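Conserved hypothetical protein, putative anti-sigma factor (Parabacteroides distasonis, PDB 4M0N) probably acts as a membrane-bound anti-sigma factor of the FecR family, this piece comprising its FecR domain and the FecR C-terminal domain. Local coordinates at residues V48-T53 / L61-G66; E67-V72 / G93-V98; V89-A94 / G114-D119; E105-S110 / I133-T138; R164-S169 / D191-G196. The protein carries 1 engineered substitution. All blocks are in the same frame, centred on the assembly; numbering follows the deposited sequence.

Contact 1: residues V48-T53 / L61-G66; sequences VMRYPT and LVEMEG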
# COMPACT_ATOMS: atom_id res chain seq x y z
N VAL A 48 3.53 -9.31 4.52
CA VAL A 48 3.96 -10.07 5.70
C VAL A 48 3.90 -9.19 6.91
O VAL A 48 4.32 -8.01 6.83
CB VAL A 48 5.41 -10.53 5.59
CG1 VAL A 48 5.73 -11.49 6.73
CG2 VAL A 48 5.69 -11.15 4.24
N MET A 49 3.38 -9.73 8.01
CA MET A 49 3.36 -9.06 9.28
C MET A 49 3.77 -10.02 10.41
O MET A 49 3.33 -11.19 10.45
CB MET A 49 2.00 -8.40 9.56
CG MET A 49 1.95 -7.69 10.91
SD MET A 49 0.42 -6.79 11.21
CE MET A 49 -0.74 -8.13 11.44
N ARG A 50 4.59 -9.50 11.31
CA ARG A 50 5.14 -10.23 12.46
C ARG A 50 4.67 -9.51 13.70
O ARG A 50 4.80 -8.28 13.80
CB ARG A 50 6.68 -10.16 12.32
CG ARG A 50 7.58 -11.18 12.94
CD ARG A 50 9.00 -10.86 12.44
NE ARG A 50 9.11 -11.14 11.00
CZ ARG A 50 9.33 -10.28 10.00
NH1 ARG A 50 9.53 -8.99 10.19
NH2 ARG A 50 9.34 -10.76 8.76
N TYR A 51 4.08 -10.25 14.64
CA TYR A 51 3.54 -9.67 15.87
C TYR A 51 3.64 -10.71 16.96
O TYR A 51 3.74 -11.92 16.66
CB TYR A 51 2.10 -9.20 15.67
CG TYR A 51 1.11 -10.30 15.27
CD1 TYR A 51 0.92 -10.62 13.94
CD2 TYR A 51 0.33 -10.96 16.22
CE1 TYR A 51 0.03 -11.60 13.55
CE2 TYR A 51 -0.58 -11.94 15.83
CZ TYR A 51 -0.73 -12.24 14.48
OH TYR A 51 -1.61 -13.21 14.04
N PRO A 52 3.65 -10.26 18.23
CA PRO A 52 3.73 -11.15 19.38
C PRO A 52 2.33 -11.65 19.76
O PRO A 52 1.35 -10.95 19.60
CB PRO A 52 4.32 -10.24 20.44
CG PRO A 52 3.73 -8.91 20.16
CD PRO A 52 3.47 -8.85 18.66
N THR A 53 2.23 -12.86 20.30
CA THR A 53 0.91 -13.35 20.75
C THR A 53 0.39 -12.58 22.00
O THR A 53 -0.78 -12.63 22.32
CB THR A 53 0.92 -14.88 20.91
OG1 THR A 53 2.06 -15.25 21.69
CG2 THR A 53 1.01 -15.56 19.51
N LEU A 61 4.29 -3.28 19.47
CA LEU A 61 5.11 -3.25 18.26
C LEU A 61 4.78 -4.38 17.29
O LEU A 61 4.75 -5.54 17.69
CB LEU A 61 6.59 -3.37 18.63
CG LEU A 61 7.58 -3.43 17.46
CD1 LEU A 61 7.67 -2.06 16.81
CD2 LEU A 61 8.93 -3.86 18.01
N VAL A 62 4.56 -4.04 16.03
CA VAL A 62 4.46 -5.01 14.95
C VAL A 62 5.44 -4.60 13.84
O VAL A 62 5.86 -3.42 13.75
CB VAL A 62 3.03 -5.23 14.46
CG1 VAL A 62 2.09 -5.56 15.63
CG2 VAL A 62 2.51 -4.04 13.66
N GLU A 63 5.88 -5.59 13.07
CA GLU A 63 6.75 -5.36 11.92
C GLU A 63 6.00 -5.78 10.69
O GLU A 63 5.31 -6.79 10.69
CB GLU A 63 8.06 -6.16 12.01
CG GLU A 63 9.03 -5.65 13.08
CD GLU A 63 10.30 -6.49 13.16
OE1 GLU A 63 10.33 -7.59 12.61
OE2 GLU A 63 11.25 -6.04 13.81
N MET A 64 6.10 -4.98 9.63
CA MET A 64 5.36 -5.27 8.45
C MET A 64 6.12 -4.88 7.21
O MET A 64 6.84 -3.88 7.19
CB MET A 64 4.02 -4.53 8.51
CG MET A 64 3.06 -4.94 7.42
SD MET A 64 3.11 -3.97 5.91
CE MET A 64 2.56 -2.38 6.57
N GLU A 65 5.98 -5.68 6.17
CA GLU A 65 6.43 -5.37 4.84
C GLU A 65 5.31 -5.73 3.87
O GLU A 65 4.78 -6.86 3.91
CB GLU A 65 7.72 -6.15 4.54
CG GLU A 65 8.32 -5.88 3.18
CD GLU A 65 7.69 -6.74 2.11
OE1 GLU A 65 7.68 -8.01 2.26
OE2 GLU A 65 7.23 -6.18 1.12
N GLY A 66 4.90 -4.76 3.07
CA GLY A 66 3.73 -4.88 2.20
C GLY A 66 2.77 -3.77 2.52
O GLY A 66 3.20 -2.67 2.89

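Contact 2: residues E67-V72 / G93-V98; sequences EAFFNV and GASFNV. Engineered in segment 93-98: A94 (natural residue Thr).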
# COMPACT_ATOMS: atom_id res chain seq x y z
N GLU A 67 1.47 -4.04 2.44
CA GLU A 67 0.45 -3.03 2.70
C GLU A 67 -0.58 -3.53 3.66
O GLU A 67 -1.08 -4.65 3.52
CB GLU A 67 -0.21 -2.60 1.38
CG GLU A 67 -1.35 -1.60 1.64
CD GLU A 67 -1.90 -1.01 0.37
OE1 GLU A 67 -1.97 -1.73 -0.69
OE2 GLU A 67 -2.25 0.20 0.39
N ALA A 68 -0.87 -2.72 4.69
CA ALA A 68 -1.88 -3.08 5.67
C ALA A 68 -2.59 -1.84 6.15
O ALA A 68 -2.00 -0.76 6.22
CB ALA A 68 -1.23 -3.77 6.87
N PHE A 69 -3.86 -2.03 6.48
CA PHE A 69 -4.68 -0.98 7.10
C PHE A 69 -4.86 -1.39 8.56
O PHE A 69 -5.39 -2.48 8.85
CB PHE A 69 -6.02 -0.87 6.40
CG PHE A 69 -6.88 0.21 6.97
CD1 PHE A 69 -6.55 1.53 6.76
CD2 PHE A 69 -7.95 -0.11 7.75
CE1 PHE A 69 -7.32 2.55 7.31
CE2 PHE A 69 -8.73 0.90 8.31
CZ PHE A 69 -8.41 2.21 8.09
N PHE A 70 -4.47 -0.49 9.45
CA PHE A 70 -4.56 -0.65 10.88
C PHE A 70 -5.68 0.20 11.49
O PHE A 70 -5.75 1.40 11.22
CB PHE A 70 -3.24 -0.22 11.51
CG PHE A 70 -2.08 -1.04 11.09
CD1 PHE A 70 -1.44 -0.77 9.91
CD2 PHE A 70 -1.64 -2.08 11.89
CE1 PHE A 70 -0.38 -1.56 9.51
CE2 PHE A 70 -0.60 -2.88 11.51
CZ PHE A 70 0.03 -2.62 10.30
N ASN A 71 -6.54 -0.41 12.28
CA ASN A 71 -7.47 0.36 13.09
C ASN A 71 -7.07 0.10 14.53
O ASN A 71 -7.47 -0.91 15.12
CB ASN A 71 -8.90 -0.05 12.81
CG ASN A 71 -9.91 0.82 13.53
OD1 ASN A 71 -9.58 1.53 14.44
ND2 ASN A 71 -11.16 0.72 13.13
N VAL A 72 -6.23 0.99 15.06
CA VAL A 72 -5.61 0.79 16.35
C VAL A 72 -6.47 1.21 17.52
O VAL A 72 -6.88 2.35 17.62
CB VAL A 72 -4.24 1.51 16.43
CG1 VAL A 72 -3.65 1.36 17.84
CG2 VAL A 72 -3.30 0.94 15.40
N GLY A 93 -4.01 5.94 19.11
CA GLY A 93 -5.28 5.40 18.65
C GLY A 93 -5.54 6.12 17.36
O GLY A 93 -5.63 7.32 17.35
N ALA A 94 -5.57 5.38 16.25
CA ALA A 94 -5.78 5.97 14.93
C ALA A 94 -6.06 4.85 13.95
O ALA A 94 -5.78 3.69 14.24
CB ALA A 94 -4.54 6.72 14.48
N SER A 95 -6.63 5.18 12.80
CA SER A 95 -6.72 4.19 11.73
C SER A 95 -6.01 4.76 10.53
O SER A 95 -6.17 5.92 10.18
CB SER A 95 -8.14 3.72 11.42
OG SER A 95 -8.97 4.72 10.81
N PHE A 96 -5.21 3.92 9.91
CA PHE A 96 -4.31 4.39 8.87
C PHE A 96 -3.81 3.25 8.02
O PHE A 96 -3.75 2.09 8.48
CB PHE A 96 -3.12 5.11 9.49
CG PHE A 96 -2.37 4.27 10.49
CD1 PHE A 96 -2.83 4.15 11.80
CD2 PHE A 96 -1.24 3.58 10.12
CE1 PHE A 96 -2.17 3.33 12.71
CE2 PHE A 96 -0.58 2.74 11.03
CZ PHE A 96 -1.04 2.64 12.33
N ASN A 97 -3.47 3.60 6.78
CA ASN A 97 -2.87 2.69 5.82
C ASN A 97 -1.38 2.88 5.71
O ASN A 97 -0.88 3.99 5.67
CB ASN A 97 -3.45 2.98 4.42
CG ASN A 97 -3.31 1.82 3.47
OD1 ASN A 97 -4.04 0.82 3.56
ND2 ASN A 97 -2.42 1.98 2.48
N VAL A 98 -0.66 1.76 5.65
CA VAL A 98 0.78 1.77 5.42
C VAL A 98 1.03 0.90 4.22
O VAL A 98 0.74 -0.30 4.23
CB VAL A 98 1.55 1.19 6.61
CG1 VAL A 98 3.02 1.26 6.35
CG2 VAL A 98 1.21 1.93 7.91

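Contact 3: residues V89-A94 / G114-D119; sequences VKVLGA and GKVEVD. Engineered in segment 89-94: A94 (natural residue Thr).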
# COMPACT_ATOMS: atom_id res chain seq x y z
N VAL A 89 5.71 3.92 12.20
CA VAL A 89 4.49 4.68 12.30
C VAL A 89 3.95 4.48 13.70
O VAL A 89 3.62 3.35 14.09
CB VAL A 89 3.48 4.22 11.24
CG1 VAL A 89 2.21 5.04 11.35
CG2 VAL A 89 4.11 4.27 9.86
N LYS A 90 3.83 5.58 14.44
CA LYS A 90 3.52 5.53 15.87
C LYS A 90 2.20 6.22 16.17
O LYS A 90 1.97 7.36 15.74
CB LYS A 90 4.65 6.23 16.58
CG LYS A 90 4.59 6.19 18.08
CD LYS A 90 5.86 6.81 18.63
CE LYS A 90 5.93 6.65 20.13
NZ LYS A 90 4.82 7.39 20.80
N VAL A 91 1.30 5.53 16.86
CA VAL A 91 0.04 6.12 17.20
C VAL A 91 -0.34 5.77 18.63
O VAL A 91 0.21 4.82 19.22
CB VAL A 91 -1.13 5.71 16.26
CG1 VAL A 91 -0.78 5.92 14.79
CG2 VAL A 91 -1.59 4.28 16.52
N LEU A 92 -1.30 6.50 19.17
CA LEU A 92 -1.97 6.06 20.39
C LEU A 92 -3.31 5.38 20.08
O LEU A 92 -3.69 4.41 20.71
CB LEU A 92 -2.20 7.24 21.32
CG LEU A 92 -0.98 8.08 21.66
CD1 LEU A 92 -1.41 9.19 22.62
CD2 LEU A 92 0.11 7.23 22.31
N GLY A 93 -4.01 5.94 19.11
CA GLY A 93 -5.28 5.40 18.65
C GLY A 93 -5.54 6.12 17.36
O GLY A 93 -5.63 7.32 17.35
N ALA A 94 -5.57 5.38 16.25
CA ALA A 94 -5.78 5.97 14.93
C ALA A 94 -6.06 4.85 13.95
O ALA A 94 -5.78 3.69 14.24
CB ALA A 94 -4.54 6.72 14.48
N GLY A 114 -7.87 9.81 13.35
CA GLY A 114 -6.90 9.99 14.42
C GLY A 114 -5.64 10.72 13.98
O GLY A 114 -5.62 11.36 12.92
N LYS A 115 -4.57 10.55 14.77
CA LYS A 115 -3.32 11.29 14.61
C LYS A 115 -2.21 10.26 14.58
O LYS A 115 -2.21 9.31 15.36
CB LYS A 115 -3.11 12.27 15.76
CG LYS A 115 -4.16 13.36 15.77
CD LYS A 115 -3.89 14.42 16.81
CE LYS A 115 -5.05 15.40 16.86
NZ LYS A 115 -4.75 16.52 17.77
N VAL A 116 -1.30 10.43 13.62
CA VAL A 116 -0.25 9.47 13.37
C VAL A 116 1.10 10.18 13.30
O VAL A 116 1.22 11.22 12.67
CB VAL A 116 -0.54 8.77 12.03
CG1 VAL A 116 0.57 7.87 11.63
CG2 VAL A 116 -1.89 8.03 12.10
N GLU A 117 2.12 9.59 13.93
CA GLU A 117 3.49 10.12 13.81
C GLU A 117 4.30 9.16 12.95
O GLU A 117 4.28 7.97 13.17
CB GLU A 117 4.16 10.22 15.18
CG GLU A 117 5.56 10.80 15.15
CD GLU A 117 6.17 11.02 16.54
OE1 GLU A 117 5.57 11.76 17.34
OE2 GLU A 117 7.25 10.47 16.82
N VAL A 118 5.03 9.69 11.98
CA VAL A 118 5.86 8.90 11.13
C VAL A 118 7.30 9.28 11.39
O VAL A 118 7.73 10.41 11.12
CB VAL A 118 5.52 9.13 9.65
CG1 VAL A 118 6.41 8.25 8.77
CG2 VAL A 118 4.04 8.82 9.39
N ASP A 119 8.07 8.31 11.89
CA ASP A 119 9.42 8.55 12.29
C ASP A 119 10.34 7.87 11.29
O ASP A 119 10.31 6.66 11.13
CB ASP A 119 9.68 7.96 13.66
CG ASP A 119 8.80 8.54 14.73
OD1 ASP A 119 8.57 9.77 14.73
OD2 ASP A 119 8.35 7.77 15.61
O HOH W 1 -2.75 8.66 17.87
O HOH W 2 -5.67 9.89 17.69

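Contact 4: residues E105-S110 / I133-T138; sequences ELMAVS and IIVNNT. With EDO (1,2-ethanediol), chain C.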
# COMPACT_ATOMS: atom_id res chain seq x y z
N GLU A 105 8.81 1.32 -5.68
CA GLU A 105 9.60 2.54 -5.61
C GLU A 105 9.06 3.48 -4.53
O GLU A 105 9.82 4.29 -4.01
CB GLU A 105 9.68 3.25 -6.98
CG GLU A 105 8.40 3.84 -7.53
CD GLU A 105 8.63 4.78 -8.71
OE1 GLU A 105 9.41 4.42 -9.62
OE2 GLU A 105 8.03 5.88 -8.72
N LEU A 106 7.78 3.37 -4.18
CA LEU A 106 7.20 4.27 -3.20
C LEU A 106 6.69 3.56 -1.97
O LEU A 106 6.24 2.41 -2.05
CB LEU A 106 6.05 5.06 -3.80
CG LEU A 106 6.28 5.82 -5.10
CD1 LEU A 106 4.97 6.38 -5.65
CD2 LEU A 106 7.27 6.93 -4.83
N MET A 107 6.75 4.26 -0.84
CA MET A 107 6.10 3.87 0.39
C MET A 107 5.19 5.03 0.81
O MET A 107 5.51 6.18 0.58
CB MET A 107 7.17 3.60 1.43
CG MET A 107 6.71 3.29 2.81
SD MET A 107 6.59 4.71 3.90
CE MET A 107 6.38 3.77 5.41
N ALA A 108 4.01 4.71 1.33
CA ALA A 108 3.08 5.77 1.73
C ALA A 108 2.30 5.39 2.96
O ALA A 108 1.84 4.25 3.11
CB ALA A 108 2.10 6.11 0.63
N VAL A 109 2.14 6.39 3.83
CA VAL A 109 1.31 6.29 5.01
C VAL A 109 0.19 7.31 4.89
O VAL A 109 0.43 8.48 4.61
CB VAL A 109 2.12 6.57 6.29
CG1 VAL A 109 1.24 6.55 7.53
CG2 VAL A 109 3.28 5.58 6.40
N SER A 110 -1.04 6.84 5.04
CA SER A 110 -2.25 7.64 4.77
C SER A 110 -3.20 7.48 5.93
O SER A 110 -3.55 6.37 6.31
CB SER A 110 -2.93 7.16 3.51
OG SER A 110 -2.04 7.05 2.39
N ILE A 133 2.01 10.77 3.72
CA ILE A 133 3.43 10.92 3.43
C ILE A 133 3.80 9.87 2.40
O ILE A 133 3.38 8.70 2.50
CB ILE A 133 4.28 10.73 4.69
CG1 ILE A 133 4.12 11.97 5.59
CG2 ILE A 133 5.75 10.47 4.35
CD1 ILE A 133 4.59 11.67 6.98
N ILE A 134 4.53 10.30 1.37
CA ILE A 134 5.04 9.42 0.35
C ILE A 134 6.54 9.48 0.47
O ILE A 134 7.13 10.57 0.40
CB ILE A 134 4.57 9.81 -1.06
CG1 ILE A 134 3.02 9.88 -1.13
CG2 ILE A 134 5.16 8.84 -2.10
CD1 ILE A 134 2.44 10.24 -2.49
N VAL A 135 7.17 8.32 0.63
CA VAL A 135 8.63 8.20 0.61
C VAL A 135 9.04 7.54 -0.69
O VAL A 135 8.52 6.50 -1.06
CB VAL A 135 9.15 7.37 1.80
CG1 VAL A 135 10.64 7.07 1.69
CG2 VAL A 135 8.85 8.08 3.10
N ASN A 136 10.00 8.13 -1.36
CA ASN A 136 10.51 7.52 -2.57
C ASN A 136 11.76 6.70 -2.19
O ASN A 136 12.79 7.22 -1.75
CB ASN A 136 10.75 8.62 -3.61
CG ASN A 136 11.05 8.07 -4.98
OD1 ASN A 136 11.89 7.20 -5.14
ND2 ASN A 136 10.37 8.60 -5.97
N ASN A 137 11.67 5.39 -2.35
CA ASN A 137 12.74 4.47 -1.97
C ASN A 137 13.94 4.58 -2.89
O ASN A 137 15.04 4.09 -2.56
CB ASN A 137 12.24 3.02 -2.05
CG ASN A 137 11.18 2.71 -1.06
OD1 ASN A 137 11.25 3.11 0.11
ND2 ASN A 137 10.15 1.96 -1.52
N THR A 138 13.75 5.18 -4.05
CA THR A 138 14.85 5.22 -5.01
C THR A 138 15.69 6.47 -4.93
O THR A 138 16.84 6.45 -5.35
CB THR A 138 14.35 5.11 -6.44
OG1 THR A 138 13.72 6.32 -6.79
CG2 THR A 138 13.37 3.96 -6.63
C1 EDO C . 8.45 11.67 -3.57
O1 EDO C . 9.19 11.44 -4.78
C2 EDO C . 7.03 11.14 -3.73
O2 EDO C . 6.42 11.68 -4.91
O HOH W 3 7.80 0.69 -0.40

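Contact 5: residues R164-S169 / D191-G196; sequences RTPISS and DDYIYG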
# COMPACT_ATOMS: atom_id res chain seq x y z
N ARG A 164 -2.57 10.23 -10.21
CA ARG A 164 -1.23 10.52 -10.75
C ARG A 164 -0.23 9.46 -10.29
O ARG A 164 0.91 9.74 -9.88
CB ARG A 164 -0.77 11.94 -10.35
CG ARG A 164 0.31 12.48 -11.28
CD ARG A 164 0.60 13.96 -11.05
NE ARG A 164 1.40 14.49 -12.15
CZ ARG A 164 2.70 14.29 -12.32
NH1 ARG A 164 3.40 13.59 -11.43
NH2 ARG A 164 3.32 14.81 -13.37
N THR A 165 -0.69 8.21 -10.33
CA THR A 165 0.13 7.11 -9.92
C THR A 165 1.02 6.70 -11.07
O THR A 165 0.53 6.53 -12.19
CB THR A 165 -0.74 5.91 -9.51
OG1 THR A 165 -1.61 6.33 -8.46
CG2 THR A 165 0.11 4.76 -9.03
N PRO A 166 2.33 6.53 -10.83
CA PRO A 166 3.17 6.07 -11.93
C PRO A 166 2.76 4.68 -12.43
O PRO A 166 2.43 3.82 -11.61
CB PRO A 166 4.56 6.01 -11.30
CG PRO A 166 4.50 6.95 -10.15
CD PRO A 166 3.12 6.83 -9.62
N ILE A 167 2.80 4.49 -13.74
CA ILE A 167 2.43 3.21 -14.37
C ILE A 167 3.21 2.02 -13.78
O ILE A 167 2.64 0.96 -13.56
CB ILE A 167 2.50 3.27 -15.93
CG1 ILE A 167 1.97 1.99 -16.58
CG2 ILE A 167 3.91 3.56 -16.42
CD1 ILE A 167 0.54 1.65 -16.26
N SER A 168 4.49 2.22 -13.44
CA SER A 168 5.28 1.12 -12.86
C SER A 168 4.68 0.66 -11.53
O SER A 168 4.64 -0.53 -11.22
CB SER A 168 6.75 1.52 -12.66
OG SER A 168 6.86 2.80 -12.04
N SER A 169 4.20 1.62 -10.74
CA SER A 169 3.57 1.31 -9.48
C SER A 169 2.20 0.66 -9.69
O SER A 169 1.87 -0.30 -9.04
CB SER A 169 3.44 2.56 -8.59
OG SER A 169 4.72 3.10 -8.31
N ASP A 191 6.35 6.55 -19.26
CA ASP A 191 6.48 7.72 -18.40
C ASP A 191 5.11 8.15 -17.86
O ASP A 191 4.96 9.26 -17.34
CB ASP A 191 7.11 8.86 -19.20
CG ASP A 191 8.03 9.73 -18.37
OD1 ASP A 191 7.57 10.34 -17.37
OD2 ASP A 191 9.22 9.83 -18.75
N ASP A 192 4.12 7.27 -17.95
CA ASP A 192 2.73 7.67 -17.73
C ASP A 192 2.37 7.75 -16.24
O ASP A 192 2.91 7.04 -15.40
CB ASP A 192 1.78 6.70 -18.42
CG ASP A 192 2.16 6.43 -19.86
OD1 ASP A 192 3.18 5.74 -20.09
OD2 ASP A 192 1.44 6.91 -20.76
N TYR A 193 1.43 8.64 -15.95
CA TYR A 193 0.82 8.72 -14.63
C TYR A 193 -0.66 8.39 -14.78
O TYR A 193 -1.32 8.88 -15.71
CB TYR A 193 1.03 10.11 -14.03
CG TYR A 193 2.48 10.41 -13.75
CD1 TYR A 193 3.15 9.75 -12.72
CD2 TYR A 193 3.20 11.34 -14.51
CE1 TYR A 193 4.48 10.00 -12.46
CE2 TYR A 193 4.53 11.60 -14.25
CZ TYR A 193 5.17 10.93 -13.23
OH TYR A 193 6.49 11.17 -12.94
N ILE A 194 -1.16 7.54 -13.89
CA ILE A 194 -2.51 7.02 -14.02
C ILE A 194 -3.47 7.64 -13.02
O ILE A 194 -3.12 7.87 -11.84
CB ILE A 194 -2.52 5.49 -13.85
CG1 ILE A 194 -1.48 4.84 -14.77
CG2 ILE A 194 -3.91 4.91 -14.06
CD1 ILE A 194 -1.69 5.05 -16.25
N TYR A 195 -4.68 7.90 -13.50
CA TYR A 195 -5.78 8.41 -12.69
C TYR A 195 -6.97 7.48 -12.84
O TYR A 195 -7.22 6.96 -13.93
CB TYR A 195 -6.19 9.81 -13.15
CG TYR A 195 -5.11 10.86 -13.04
CD1 TYR A 195 -4.10 10.95 -14.00
CD2 TYR A 195 -5.09 11.76 -11.98
CE1 TYR A 195 -3.11 11.91 -13.91
CE2 TYR A 195 -4.10 12.73 -11.87
CZ TYR A 195 -3.11 12.80 -12.83
OH TYR A 195 -2.13 13.76 -12.71
N GLY A 196 -7.72 7.31 -11.75
CA GLY A 196 -8.99 6.60 -11.82
C GLY A 196 -9.29 5.75 -10.61
O GLY A 196 -8.43 5.48 -9.79

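Contact 1: residues V48-T53 / L61-G66
V48, M49 and R50 pair with E65, M64 and E63 as the two arms of an antiparallel beta hairpin in the FecR domain, flanked in the same sheet by strands 21-24 and 80-83. Backbone bonds hold the arms. V48 with E65 and R50 with E63 are hydrogen-bonded pairs, each closed by two nearly straight bonds, as from V48 N to E65 O at 2.8 Å. M49 and M64 form the non-hydrogen-bonded pair between them, where the CA of M64 turns its hydrogen to V48 O, 3.3 Å away.

The second kind is electrostatic. R50 NH1 makes a salt bridge to E63 OE1 at 2.9 Å. With R50 CG anti to the backbone N (chi1 -155°) and a bend at chi3, the guanidinium turns toward E63, and its edge meets the carboxylate on the anti side of OE1, the two planes 78° apart. R50 NE also pairs with E22, so one long residue with several donors links three strands. A leucine here would probably leave both E63 and E22 without their shared positive mate. On the same face E65, whose side chain lies near a bound magnesium ion, accepts from Q102 N through OE2.

The other face is apolar and largely buried, suiting M49, V62 and M64. The flexible chain of M49 lays SD against V62 CG2 at 4.2 Å, and Y51 CB rests on V62 CG1 at 3.6 Å.

Contact 2: residues E67-V72 / G93-V98
F70 and F96 face each other as a hydrogen-bonded pair of antiparallel strands. CB of F70 sits over one face of the F96 ring, 4.0 Å from the centroid and 22° off the normal, a CH-pi contact. CG and CD1 then pass the rim of that ring, CD1 lying 3.8 Å from F96 CE2, and CE1 ends against V98 CG2 at 4.2 Å. The rings are tilted by only 15° but laterally displaced, so CB, not the F70 ring, occupies the F96 face. F96 can offer its face because its CG stands between the backbone N and the carbonyl carbon (chi1 56°), and its CE1 also touches V72 CG2. Strands 60-65, 80-83 and 88-91 of the facing sheet close over these large apolar groups.

The reverse face is more polar. F69 lays CZ on S95 CB at 3.7 Å, and N97 ND2 gives E67 OE2 an almost straight bond of 2.8 Å, in the amide plane and on the anti lone pair of the carboxylate. E67 OE1 is taken by N44, and N97 OD1 by W155. Replacing N97 by alanine removes both amide ends and would probably strip E67 OE2 and W155 of these partners. An amide suits this site because it donates and accepts at once, serving a buried carboxylate and the W155 indole N-H on one side of a sheet whose other side is greasy.

Contact 3: residues V89-A94 / G114-D119
V89 and V91 pack against V116 where strands 88-91 and 116-120 run antiparallel in the mixed sheet of the FecR domain. They are sheet neighbours but no hairpin, for the chain between them passes through two strands of the facing sheet. The tight part is this inward side. V89 CG1 and V116 CG1 are 3.3 Å apart, closer than usual van der Waals contact, while V91 CG1 lies beside V116 CG2 at 3.6 Å. CG1 of V116 points anti to its backbone N (chi1 174°), leaving CG2 to turn toward V91 and CB of the engineered A94. Branched valines suit the place: V89 CG1 and V116 CG2 meet F96 of the opposing sheet, and V89 CG2 meets V109. K90 and E117 tie the backbones by a two-way pair of bonds, K90 N to E117 O being 2.7 Å.

The outward side is looser. K90 NZ stays 5.6 Å from E117 OE2, so any attraction is probably through space rather than a salt bridge. Past V91 the strands part and water fills in for direct bonds. At the far end the backbones close in again: G114 has a positive phi, and a CB there would run into A94 CA and G93 O. One water gives a proton to G93 O at 2.6 Å; another accepts from L92 N and donates to K115 O, only 2.6 Å away.

Contact 4: residues E105-S110 / I133-T138
The flat amide of N136 crosses the end of L106, its ND2 3.7 Å from L106 CD2, and that same nitrogen sends a weak bond to a 1,2-ethanediol, probably from the crystallisation liquor. At its other end OD1 accepts from T138 N in the plane of the amide carbonyl and from T138 OG1, 2.6 Å away and tilted 20° from that plane. This is an Asx turn, for which asparagine is suited, and it bends the chain as strand 131-136 ends. The N137 amide lies near E105 O; its ND2 donates to D104 O and to a water at 2.9 Å that also meets L106 O, and OD1 accepts from Q86.

Along the strands, M107 with V135 and V109 with I133 are hydrogen-bonded antiparallel pairs, V135 N reaching M107 O at 2.7 Å. M107 SD touches V135 CG2 at 4.1 Å on the face turned to strand 116-120. On the other face L106 CD2 meets I134 CG2.

The chemistry thus changes along the contact: aliphatic residues pair where the sheet is regular, and where pairing ends the amides satisfy backbone groups, N136 OD1 taking T138 N and N137 ND2 the carbonyl of D104.

Contact 5: residues R164-S169 / D191-G196
R164 is carried over Y193 by an extended chain from CG to NE, with CG anti to the backbone N (chi1 -158°), while Y193 turns its ring up beside its own backbone N (chi1 -66°). The guanidinium stacks over the ring face, planes 28° apart, a cation-pi contact with R164 CZ 4.0 Å from the Y193 centroid. Y195 flanks the arginine on another side: its OH lies 3.1 Å from R164 CG, and the R164 backbone N sits over one face of its ring. A long planar cation suits this exposed place, since stacking needs no burial of its charge.

P166 adds its CG against Y193 CE1 at 3.8 Å. Lacking an N-H, proline costs no bond in its non-hydrogen-bonded pairing with Y193; it stands at the N-cap position of helix 167-178. Backbone bonds hold the rest, I194 N to T165 O at 2.6 Å and I167 N to D192 O at 3.0 Å. Inward, I167 CD1 meets I194 CG1 at 4.1 Å, close to T214 of helix 203-214.

R164 and T165 stand opposite the single I194, R164 in a left-handed backbone conformation: a G1 beta bulge, placed where strand 159-166 of the FecR C-terminal domain hands over to its helix.

How the contacts relate
Contacts 1 and 3 sit in one sheet of the FecR domain, contacts 2 and 4 in the other, and the sheets pack face to face. F70 of contact 2 meets V62 and M49 of contact 1, and its F96 meets V91 of contact 3 (CE1 to CG1, 3.6 Å); the centres of contacts 2 and 3 are about 9 Å apart. Contacts 3 and 4 join through V118 and I133. Contact 5, in the C-terminal domain, touches only contact 4, where E105 CG reaches S169 OG at 3.8 Å. The bound magnesium ion lies nearest contact 1, about 4 Å from the E65 side chain and about 9 Å from that of E67 in contact 2; G46, a magnesium-binding residue, lies about 7 Å from the V48 side chain.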